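Local coordinates for putative peptidoglycan-binding/hydrolysing protein (Peptoclostridium difficile, PDB 5TV7) that probably binds bacterial cell-wall peptidoglycan and may act in its hydrolysis, carrying two predicted peptidoglycan-binding regions, at residues Gly28-Thr32 against Glu72-Lys76; Ala80-Val84 against Thr94-Asn98; Asp22-Leu26 against Ile123-Leu127. All blocks are in the same frame, centred on the assembly; numbering follows the deposited sequence.

Contact 1: residues Gly28-Thr32 against Glu72-Lys76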
ATOM      1  N   GLY A  28      -1.901   6.476  10.348  1.00 41.56           N
ATOM      2  CA  GLY A  28      -0.607   6.044  10.846  1.00 41.67           C
ATOM      3  C   GLY A  28       0.414   7.143  10.674  1.00 43.69           C
ATOM      4  O   GLY A  28       0.051   8.309  10.493  1.00 44.71           O
ATOM      5  N   TYR A  29       1.688   6.772  10.710  1.00 43.85           N
ATOM      6  CA  TYR A  29       2.778   7.735  10.604  1.00 45.56           C
ATOM      7  C   TYR A  29       3.723   7.441   9.439  1.00 45.03           C
ATOM      8  O   TYR A  29       4.031   6.280   9.146  1.00 42.38           O
ATOM      9  CB  TYR A  29       3.554   7.772  11.928  1.00 49.01           C
ATOM     10  CG  TYR A  29       2.716   8.322  13.058  1.00 51.90           C
ATOM     11  CD1 TYR A  29       1.845   7.500  13.777  1.00 52.13           C
ATOM     12  CD2 TYR A  29       2.759   9.677  13.381  1.00 55.21           C
ATOM     13  CE1 TYR A  29       1.057   8.013  14.797  1.00 55.15           C
ATOM     14  CE2 TYR A  29       1.973  10.200  14.399  1.00 58.44           C
ATOM     15  CZ  TYR A  29       1.127   9.363  15.103  1.00 58.09           C
ATOM     16  OH  TYR A  29       0.347   9.883  16.106  1.00 63.33           O
ATOM     17  N   ILE A  30       4.164   8.506   8.772  1.00 46.51           N
ATOM     18  CA  ILE A  30       5.114   8.414   7.675  1.00 46.58           C
ATOM     19  C   ILE A  30       6.492   8.641   8.265  1.00 49.70           C
ATOM     20  O   ILE A  30       6.716   9.613   8.985  1.00 53.33           O
ATOM     21  CB  ILE A  30       4.873   9.488   6.589  1.00 48.29           C
ATOM     22  CG1 ILE A  30       3.454   9.380   6.020  1.00 46.19           C
ATOM     23  CG2 ILE A  30       5.903   9.353   5.465  1.00 48.55           C
ATOM     24  CD1 ILE A  30       3.109  10.488   5.037  1.00 47.72           C
ATOM     25  N   TYR A  31       7.407   7.732   7.959  1.00 49.92           N
ATOM     26  CA  TYR A  31       8.784   7.802   8.413  1.00 51.82           C
ATOM     27  C   TYR A  31       9.695   7.744   7.212  1.00 52.13           C
ATOM     28  O   TYR A  31       9.300   7.279   6.145  1.00 49.00           O
ATOM     29  CB  TYR A  31       9.126   6.576   9.269  1.00 51.85           C
ATOM     30  CG  TYR A  31       8.399   6.485  10.580  1.00 52.68           C
ATOM     31  CD1 TYR A  31       8.900   7.129  11.712  1.00 56.01           C
ATOM     32  CD2 TYR A  31       7.224   5.741  10.706  1.00 49.59           C
ATOM     33  CE1 TYR A  31       8.247   7.046  12.928  1.00 57.21           C
ATOM     34  CE2 TYR A  31       6.565   5.656  11.921  1.00 51.07           C
ATOM     35  CZ  TYR A  31       7.079   6.313  13.025  1.00 54.79           C
ATOM     36  OH  TYR A  31       6.440   6.246  14.235  1.00 58.52           O
ATOM     37  N   THR A  32      10.913   8.233   7.388  1.00 55.20           N
ATOM     38  CA  THR A  32      11.942   8.069   6.389  1.00 56.17           C
ATOM     39  C   THR A  32      12.627   6.781   6.842  1.00 56.69           C
ATOM     40  O   THR A  32      12.538   6.411   8.027  1.00 56.10           O
ATOM     41  CB  THR A  32      12.952   9.224   6.381  1.00 60.58           C
ATOM     42  OG1 THR A  32      13.527   9.358   7.681  1.00 63.20           O
ATOM     43  CG2 THR A  32      12.273  10.536   5.984  1.00 61.79           C
ATOM     44  N   GLU A  72       7.333   2.119  19.605  1.00109.42           N
ATOM     45  CA  GLU A  72       7.367   3.096  18.515  1.00105.63           C
ATOM     46  C   GLU A  72       7.185   4.509  19.067  1.00104.55           C
ATOM     47  O   GLU A  72       6.255   4.756  19.841  1.00104.89           O
ATOM     48  CB  GLU A  72       6.234   2.809  17.518  1.00102.26           C
ATOM     49  CG  GLU A  72       6.174   3.751  16.312  1.00 99.67           C
ATOM     50  CD  GLU A  72       4.923   3.567  15.456  1.00 97.09           C
ATOM     51  OE1 GLU A  72       4.857   4.163  14.358  1.00 90.30           O
ATOM     52  OE2 GLU A  72       4.002   2.828  15.872  1.00 98.99           O
ATOM     53  N   ASP A  73       8.073   5.429  18.684  1.00103.36           N
ATOM     54  CA  ASP A  73       7.920   6.833  19.073  1.00102.81           C
ATOM     55  C   ASP A  73       7.467   7.587  17.816  1.00 96.79           C
ATOM     56  O   ASP A  73       8.148   7.601  16.783  1.00 89.82           O
ATOM     57  CB  ASP A  73       9.182   7.438  19.734  1.00106.82           C
ATOM     58  CG  ASP A  73      10.357   7.600  18.776  1.00108.92           C
ATOM     59  OD1 ASP A  73      10.531   6.762  17.862  1.00110.94           O
ATOM     60  OD2 ASP A  73      11.125   8.568  18.965  1.00108.06           O
ATOM     61  N   ASN A  74       6.287   8.182  17.915  1.00 95.83           N
ATOM     62  CA  ASN A  74       5.671   8.892  16.801  1.00 92.48           C
ATOM     63  C   ASN A  74       6.355  10.226  16.491  1.00 92.65           C
ATOM     64  O   ASN A  74       6.176  10.764  15.397  1.00 90.64           O
ATOM     65  CB  ASN A  74       4.197   9.129  17.117  1.00 92.13           C
ATOM     66  CG  ASN A  74       3.485   7.862  17.563  1.00 94.48           C
ATOM     67  OD1 ASN A  74       4.005   6.752  17.410  1.00 94.99           O
ATOM     68  ND2 ASN A  74       2.298   8.023  18.136  1.00 95.56           N
ATOM     69  N   SER A  75       7.138  10.744  17.443  1.00 93.40           N
ATOM     70  CA  SER A  75       7.851  12.022  17.274  1.00 94.07           C
ATOM     71  C   SER A  75       8.737  12.072  16.022  1.00 91.82           C
ATOM     72  O   SER A  75       8.840  13.118  15.378  1.00 93.53           O
ATOM     73  CB  SER A  75       8.691  12.350  18.522  1.00 97.48           C
ATOM     74  OG  SER A  75       9.667  11.352  18.775  1.00 99.16           O
ATOM     75  N   LYS A  76       9.362  10.944  15.679  1.00 88.34           N
ATOM     76  CA  LYS A  76      10.226  10.862  14.494  1.00 85.77           C
ATOM     77  C   LYS A  76       9.424  10.793  13.186  1.00 79.79           C
ATOM     78  O   LYS A  76       9.994  10.961  12.104  1.00 79.36           O
ATOM     79  CB  LYS A  76      11.149   9.641  14.589  1.00 89.23           C
ATOM     80  CG  LYS A  76      12.059   9.638  15.811  1.00 94.22           C
ATOM     81  CD  LYS A  76      12.897   8.366  15.905  1.00 97.53           C
ATOM     82  CE  LYS A  76      14.035   8.324  14.894  1.00 99.29           C
ATOM     83  NZ  LYS A  76      15.072   9.365  15.150  1.00102.19           N
TER
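The side chain of Asn74 lies over one face of the Tyr29 ring, its amide plane turned only 26° from the plane of the ring. CB makes the CH-pi part of this stack, 3.8 Å from the ring centroid of Tyr29 and displaced toward the rim. Beyond it the amide follows the ring outward, and Asn74 ND2 comes within 3.5 Å of Tyr29 CZ. With CG of Asn74 set beside its own backbone N, the flat amide is laid along the phenol rather than pointed at it.

Two residues along the strand, the Tyr31 ring is held through its hydroxyl. Tyr31 OH donates to OE1 of Glu72 at 2.6 Å, a short bond that meets the carboxylate oxygen on its anti side, 20° out of the carboxylate plane. The glutamate reaches that far because its chain is extended throughout, with CG opposite the backbone N (chi1 -179°). Ring and carboxylate are inclined to each other, so the two groups do not meet flat. The carbonyl oxygen of Asp73 sits in the plane of the Tyr31 ring, at its edge, 3.4 Å from Tyr31 OH. Farther along, Tyr31 CE1 packs on the backbone of Lys76, 3.9 Å from its C atom. Two tyrosines of one strand thus hold the loop by different means, one by a ring face and the other by a phenol hydroxyl.

This is a surface contact near one end of the molecule. Residues 72-76 lie in the loop that leads from strand 60-64 to strand 78-87, and strand 26-32 runs between those two in the sheet. Tyr79 meets the Tyr29 ring edge-to-face, while Val63 and Pro37 touch both Tyr31 and Glu72, placing the contact beside the segment that leads into helix 38-46.

Contact 2: residues Ala80-Val84 against Thr94-Asn98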
ATOM      1  N   ALA A  80      -0.521  10.767   9.097  1.00 44.56           N
ATOM      2  CA  ALA A  80      -1.226  10.799   7.819  1.00 43.15           C
ATOM      3  C   ALA A  80      -2.447   9.900   7.912  1.00 41.98           C
ATOM      4  O   ALA A  80      -2.423   8.882   8.597  1.00 42.99           O
ATOM      5  CB  ALA A  80      -0.319  10.357   6.678  1.00 41.93           C
ATOM      6  N   SER A  81      -3.508  10.296   7.223  1.00 41.07           N
ATOM      7  CA  SER A  81      -4.773   9.579   7.217  1.00 42.02           C
ATOM      8  C   SER A  81      -5.256   9.453   5.758  1.00 39.84           C
ATOM      9  O   SER A  81      -5.536  10.458   5.108  1.00 39.54           O
ATOM     10  CB  SER A  81      -5.770  10.351   8.077  1.00 44.31           C
ATOM     11  OG  SER A  81      -7.012   9.691   8.153  1.00 47.06           O
ATOM     12  N   TYR A  82      -5.333   8.223   5.248  1.00 38.33           N
ATOM     13  CA  TYR A  82      -5.712   7.984   3.849  1.00 36.16           C
ATOM     14  C   TYR A  82      -7.094   7.399   3.663  1.00 35.44           C
ATOM     15  O   TYR A  82      -7.510   6.510   4.409  1.00 34.64           O
ATOM     16  CB  TYR A  82      -4.744   7.000   3.181  1.00 36.09           C
ATOM     17  CG  TYR A  82      -3.304   7.424   3.152  1.00 37.34           C
ATOM     18  CD1 TYR A  82      -2.862   8.385   2.258  1.00 37.46           C
ATOM     19  CD2 TYR A  82      -2.362   6.818   3.980  1.00 40.18           C
ATOM     20  CE1 TYR A  82      -1.528   8.760   2.204  1.00 38.65           C
ATOM     21  CE2 TYR A  82      -1.020   7.190   3.940  1.00 40.56           C
ATOM     22  CZ  TYR A  82      -0.611   8.162   3.050  1.00 40.97           C
ATOM     23  OH  TYR A  82       0.711   8.536   3.005  1.00 42.74           O
ATOM     24  N   THR A  83      -7.770   7.869   2.622  1.00 34.15           N
ATOM     25  CA  THR A  83      -9.065   7.344   2.187  1.00 35.16           C
ATOM     26  C   THR A  83      -8.938   7.114   0.679  1.00 34.36           C
ATOM     27  O   THR A  83      -7.999   7.593   0.058  1.00 34.17           O
ATOM     28  CB  THR A  83     -10.222   8.290   2.499  1.00 37.59           C
ATOM     29  OG1 THR A  83      -9.931   9.588   1.976  1.00 38.28           O
ATOM     30  CG2 THR A  83     -10.437   8.399   4.008  1.00 40.77           C
ATOM     31  N   VAL A  84      -9.895   6.408   0.091  1.00 34.93           N
ATOM     32  CA  VAL A  84      -9.819   6.014  -1.302  1.00 33.83           C
ATOM     33  C   VAL A  84     -11.043   6.427  -2.083  1.00 35.47           C
ATOM     34  O   VAL A  84     -12.171   6.251  -1.619  1.00 36.08           O
ATOM     35  CB  VAL A  84      -9.708   4.469  -1.410  1.00 34.48           C
ATOM     36  CG1 VAL A  84      -9.647   4.028  -2.868  1.00 34.04           C
ATOM     37  CG2 VAL A  84      -8.489   3.962  -0.656  1.00 32.72           C
ATOM     38  N   THR A  94      -7.886   7.446  -6.582  1.00 29.80           N
ATOM     39  CA  THR A  94      -7.210   8.522  -5.876  1.00 30.17           C
ATOM     40  C   THR A  94      -7.092   8.158  -4.412  1.00 30.15           C
ATOM     41  O   THR A  94      -8.075   7.772  -3.780  1.00 30.16           O
ATOM     42  CB  THR A  94      -7.982   9.856  -6.000  1.00 30.98           C
ATOM     43  OG1 THR A  94      -8.191  10.135  -7.380  1.00 31.82           O
ATOM     44  CG2 THR A  94      -7.195  11.021  -5.369  1.00 31.01           C
ATOM     45  N   ILE A  95      -5.864   8.220  -3.911  1.00 31.16           N
ATOM     46  CA  ILE A  95      -5.567   8.049  -2.510  1.00 32.43           C
ATOM     47  C   ILE A  95      -5.539   9.479  -1.934  1.00 34.27           C
ATOM     48  O   ILE A  95      -4.728  10.307  -2.350  1.00 32.79           O
ATOM     49  CB  ILE A  95      -4.213   7.348  -2.300  1.00 34.41           C
ATOM     50  CG1 ILE A  95      -4.211   5.958  -2.976  1.00 35.09           C
ATOM     51  CG2 ILE A  95      -3.892   7.237  -0.806  1.00 36.15           C
ATOM     52  CD1 ILE A  95      -5.239   4.971  -2.455  1.00 34.07           C
HETATM   53  N   MSE A  96      -6.431   9.753  -0.991  1.00 36.52           N
HETATM   54  CA  MSE A  96      -6.596  11.093  -0.415  1.00 40.92           C
HETATM   55  C   MSE A  96      -6.135  11.218   1.016  1.00 40.79           C
HETATM   56  O   MSE A  96      -6.483  10.414   1.867  1.00 38.37           O
HETATM   57  CB  MSE A  96      -8.083  11.465  -0.469  1.00 45.99           C
HETATM   58  CG  MSE A  96      -8.763  10.921  -1.729  1.00 51.06           C
HETATM   59 SE   MSE A  96     -10.564  11.673  -2.008  1.00 60.61          SE
HETATM   60  CE  MSE A  96     -11.519  10.341  -0.895  1.00 57.00           C
ATOM     61  N   SER A  97      -5.314  12.232   1.257  1.00 41.70           N
ATOM     62  CA  SER A  97      -4.831  12.605   2.585  1.00 43.64           C
ATOM     63  C   SER A  97      -4.852  14.130   2.514  1.00 46.50           C
ATOM     64  O   SER A  97      -5.854  14.701   2.065  1.00 48.22           O
ATOM     65  CB  SER A  97      -3.432  12.053   2.818  1.00 42.87           C
ATOM     66  OG  SER A  97      -2.541  12.503   1.819  1.00 43.04           O
ATOM     67  N   ASN A  98      -3.791  14.799   2.949  1.00 47.46           N
ATOM     68  CA  ASN A  98      -3.721  16.251   2.723  1.00 52.86           C
ATOM     69  C   ASN A  98      -3.355  16.453   1.252  1.00 52.22           C
ATOM     70  O   ASN A  98      -3.631  17.500   0.666  1.00 53.61           O
ATOM     71  CB  ASN A  98      -2.702  16.936   3.633  1.00 55.40           C
ATOM     72  CG  ASN A  98      -1.331  16.317   3.551  1.00 55.35           C
ATOM     73  OD1 ASN A  98      -1.189  15.126   3.282  1.00 58.16           O
ATOM     74  ND2 ASN A  98      -0.312  17.115   3.812  1.00 59.27           N
TER
HETATM   75  O   HOH W   1      -8.127  10.896   3.758  1.00 39.37           O
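A beta hairpin, strand 78-87 turning back into strand 92-96, supplies this contact, and within it Thr83 and Met96 form an antiparallel hydrogen-bonded pair. Thr83 N donates to Met96 O at 3.0 Å, and Met96 N returns a nearly straight bond to Thr83 O at 2.9 Å. Met96 is a selenomethionine; its chain bends at the selenium (chi3 -87°), which brings CE to 3.4 Å from Thr83 OG1. On the same face a water bridges the strands, donating to Met96 O at 2.6 Å and to Ser81 O at 3.0 Å, and hydrogen-bonded also to Thr83 OG1. Met96 O is therefore gripped by both a backbone N-H and the water.

On the other face the contacts are mainly apolar. Ile95 spreads its two branches: CG2 presses against Tyr82 CD1 at 3.4 Å, whereas CD1 lies 3.8 Å from CG2 of Val84, its non-hydrogen-bonded partner, whose side chain runs alongside and points the same way. Ser97 CB meets the Tyr82 ring too, 3.8 Å from CD1.

Helix 116-127 covers this face, with Ile123 on Tyr82 and Ile95 and Met124 on Val84; strands 26-32 and 100-104 flank the hairpin in the sheet.

Contact 3: residues Asp22-Leu26 against Ile123-Leu127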
ATOM      1  N   ASP A  22     -15.288   4.388   9.892  1.00 79.81           N
ATOM      2  CA  ASP A  22     -13.884   4.482  10.312  1.00 76.81           C
ATOM      3  C   ASP A  22     -12.994   3.369   9.739  1.00 68.61           C
ATOM      4  O   ASP A  22     -11.771   3.521   9.679  1.00 65.75           O
ATOM      5  CB  ASP A  22     -13.796   4.479  11.852  1.00 83.87           C
ATOM      6  CG  ASP A  22     -14.655   5.573  12.500  1.00 91.28           C
ATOM      7  OD1 ASP A  22     -15.275   6.379  11.767  1.00 94.62           O
ATOM      8  OD2 ASP A  22     -14.719   5.620  13.747  1.00 97.76           O
ATOM      9  N   SER A  23     -13.602   2.260   9.322  1.00 62.85           N
ATOM     10  CA  SER A  23     -12.845   1.148   8.760  1.00 58.31           C
ATOM     11  C   SER A  23     -12.347   1.421   7.335  1.00 52.51           C
ATOM     12  O   SER A  23     -11.535   0.650   6.819  1.00 51.15           O
ATOM     13  CB  SER A  23     -13.664  -0.142   8.794  1.00 61.11           C
ATOM     14  OG  SER A  23     -14.850  -0.005   8.042  1.00 65.17           O
ATOM     15  N   PHE A  24     -12.825   2.498   6.700  1.00 48.57           N
ATOM     16  CA  PHE A  24     -12.356   2.861   5.346  1.00 45.31           C
ATOM     17  C   PHE A  24     -11.213   3.894   5.362  1.00 43.71           C
ATOM     18  O   PHE A  24     -10.719   4.303   4.313  1.00 42.15           O
ATOM     19  CB  PHE A  24     -13.511   3.350   4.487  1.00 45.44           C
ATOM     20  CG  PHE A  24     -14.517   2.282   4.168  1.00 46.16           C
ATOM     21  CD1 PHE A  24     -14.356   1.468   3.054  1.00 44.61           C
ATOM     22  CD2 PHE A  24     -15.635   2.091   4.972  1.00 47.95           C
ATOM     23  CE1 PHE A  24     -15.285   0.482   2.749  1.00 45.50           C
ATOM     24  CE2 PHE A  24     -16.570   1.106   4.669  1.00 48.67           C
ATOM     25  CZ  PHE A  24     -16.398   0.307   3.553  1.00 46.84           C
ATOM     26  N   THR A  25     -10.785   4.292   6.554  1.00 43.63           N
ATOM     27  CA  THR A  25      -9.704   5.255   6.714  1.00 42.83           C
ATOM     28  C   THR A  25      -8.454   4.543   7.199  1.00 41.12           C
ATOM     29  O   THR A  25      -8.535   3.734   8.105  1.00 43.29           O
ATOM     30  CB  THR A  25     -10.116   6.336   7.726  1.00 44.37           C
ATOM     31  OG1 THR A  25     -11.272   7.014   7.227  1.00 46.31           O
ATOM     32  CG2 THR A  25      -8.995   7.340   7.969  1.00 44.73           C
ATOM     33  N   LEU A  26      -7.300   4.831   6.589  1.00 39.27           N
ATOM     34  CA  LEU A  26      -6.044   4.220   7.024  1.00 38.15           C
ATOM     35  C   LEU A  26      -5.139   5.297   7.604  1.00 39.08           C
ATOM     36  O   LEU A  26      -4.589   6.128   6.873  1.00 38.97           O
ATOM     37  CB  LEU A  26      -5.329   3.478   5.883  1.00 35.59           C
ATOM     38  CG  LEU A  26      -4.160   2.607   6.358  1.00 35.40           C
ATOM     39  CD1 LEU A  26      -4.652   1.406   7.178  1.00 35.95           C
ATOM     40  CD2 LEU A  26      -3.327   2.130   5.178  1.00 34.57           C
ATOM     41  N   ILE A 123      -1.590   0.589   0.191  1.00 25.55           N
ATOM     42  CA  ILE A 123      -2.526   1.236   1.069  1.00 26.93           C
ATOM     43  C   ILE A 123      -3.864   0.498   1.042  1.00 26.39           C
ATOM     44  O   ILE A 123      -4.399   0.181   2.083  1.00 26.48           O
ATOM     45  CB  ILE A 123      -2.695   2.714   0.722  1.00 27.74           C
ATOM     46  CG1 ILE A 123      -1.448   3.467   1.198  1.00 29.32           C
ATOM     47  CG2 ILE A 123      -3.943   3.275   1.389  1.00 28.07           C
ATOM     48  CD1 ILE A 123      -1.298   4.848   0.622  1.00 31.35           C
HETATM   49  N   MSE A 124      -4.360   0.194  -0.143  1.00 26.16           N
HETATM   50  CA  MSE A 124      -5.643  -0.513  -0.279  1.00 27.89           C
HETATM   51  C   MSE A 124      -5.600  -1.920   0.290  1.00 28.79           C
HETATM   52  O   MSE A 124      -6.536  -2.349   0.977  1.00 30.28           O
HETATM   53  CB  MSE A 124      -6.050  -0.503  -1.752  1.00 28.73           C
HETATM   54  CG  MSE A 124      -6.477   0.912  -2.124  1.00 29.74           C
HETATM   55 SE   MSE A 124      -7.297   0.958  -3.902  1.00 32.29          SE
HETATM   56  CE  MSE A 124      -5.673   0.706  -4.931  1.00 31.77           C
ATOM     57  N   LEU A 125      -4.520  -2.646   0.024  1.00 28.36           N
ATOM     58  CA  LEU A 125      -4.362  -4.011   0.559  1.00 28.56           C
ATOM     59  C   LEU A 125      -4.316  -3.961   2.087  1.00 30.01           C
ATOM     60  O   LEU A 125      -4.956  -4.778   2.766  1.00 29.29           O
ATOM     61  CB  LEU A 125      -3.110  -4.676   0.003  1.00 28.13           C
ATOM     62  CG  LEU A 125      -3.145  -5.053  -1.469  1.00 28.67           C
ATOM     63  CD1 LEU A 125      -1.740  -5.338  -1.983  1.00 29.65           C
ATOM     64  CD2 LEU A 125      -4.048  -6.259  -1.689  1.00 29.35           C
ATOM     65  N   THR A 126      -3.608  -2.970   2.626  1.00 29.74           N
ATOM     66  CA  THR A 126      -3.533  -2.815   4.077  1.00 30.96           C
ATOM     67  C   THR A 126      -4.923  -2.533   4.693  1.00 32.69           C
ATOM     68  O   THR A 126      -5.236  -3.074   5.753  1.00 33.10           O
ATOM     69  CB  THR A 126      -2.503  -1.758   4.485  1.00 30.60           C
ATOM     70  OG1 THR A 126      -1.228  -2.118   3.938  1.00 29.95           O
ATOM     71  CG2 THR A 126      -2.390  -1.679   5.984  1.00 33.30           C
ATOM     72  N   LEU A 127      -5.752  -1.722   4.022  1.00 32.88           N
ATOM     73  CA  LEU A 127      -7.127  -1.466   4.494  1.00 34.84           C
ATOM     74  C   LEU A 127      -7.972  -2.734   4.557  1.00 34.79           C
ATOM     75  O   LEU A 127      -8.867  -2.833   5.387  1.00 37.86           O
ATOM     76  CB  LEU A 127      -7.857  -0.462   3.602  1.00 34.91           C
ATOM     77  CG  LEU A 127      -7.582   1.011   3.819  1.00 35.69           C
ATOM     78  CD1 LEU A 127      -8.182   1.823   2.683  1.00 36.26           C
ATOM     79  CD2 LEU A 127      -8.152   1.447   5.167  1.00 37.05           C
TER
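Apolar packing carries the contact, and Leu26 and Leu127 bury most of it. Leu127 CD2 comes to 3.6 Å from Leu26 CB, the two side chains slanting across one another. With CG of Leu26 opposite the backbone N (chi1 -169°), its methyl groups reach back toward Thr126 and, one turn before Leu127, Ile123. There Leu26 CD2 lies 4.0 Å from CG2 of Ile123, and Thr126 CG2 stands 4.0 Å from both Leu26 CD1 and Leu26 CD2, these side chains crossing at about a right angle.

Contacts between side chain and backbone extend the seam. The Leu127 methyls rest on the chain leading into the strand, CD2 at 3.7 Å from Thr25 C and CD1 at 3.9 Å from Phe24 O. In the other direction, Leu26 CD2 touches Ile123 O at 3.8 Å, an oxygen already bonded to Leu127 N within the helix.

Thr126 OG1 bonds to Gln122 O, one turn earlier in the helix. Phe62 and Pro64 of strand 60-64 and Ile134 also pack on Leu26. The arrangement is that of a helix laid on a beta sheet: helix 116-127, in the second predicted peptidoglycan-binding region, covers the start of strand 26-32, in the first.

How the contacts relate
Contact 1 lies at the surface near one end of the sheet, whereas contacts 2 and 3 are partly buried and nearer the middle of the chain, their centres about 10 Å apart. All three involve the sheet: contacts 1 and 3 use successive parts of the same strand region, and strand 78-87 of contact 2 pairs with both, through Gly28 O to Ala80 N and Leu26 O to Tyr82 N. Helix 116-127 links contacts 2 and 3, covering the hairpin's apolar face and the start of strand 26-32. Chemistry follows position, from aromatic and carboxylate contacts at the outer loop, through backbone pairing with one wet and one apolar face, to leucine-rich van der Waals packing under the helix.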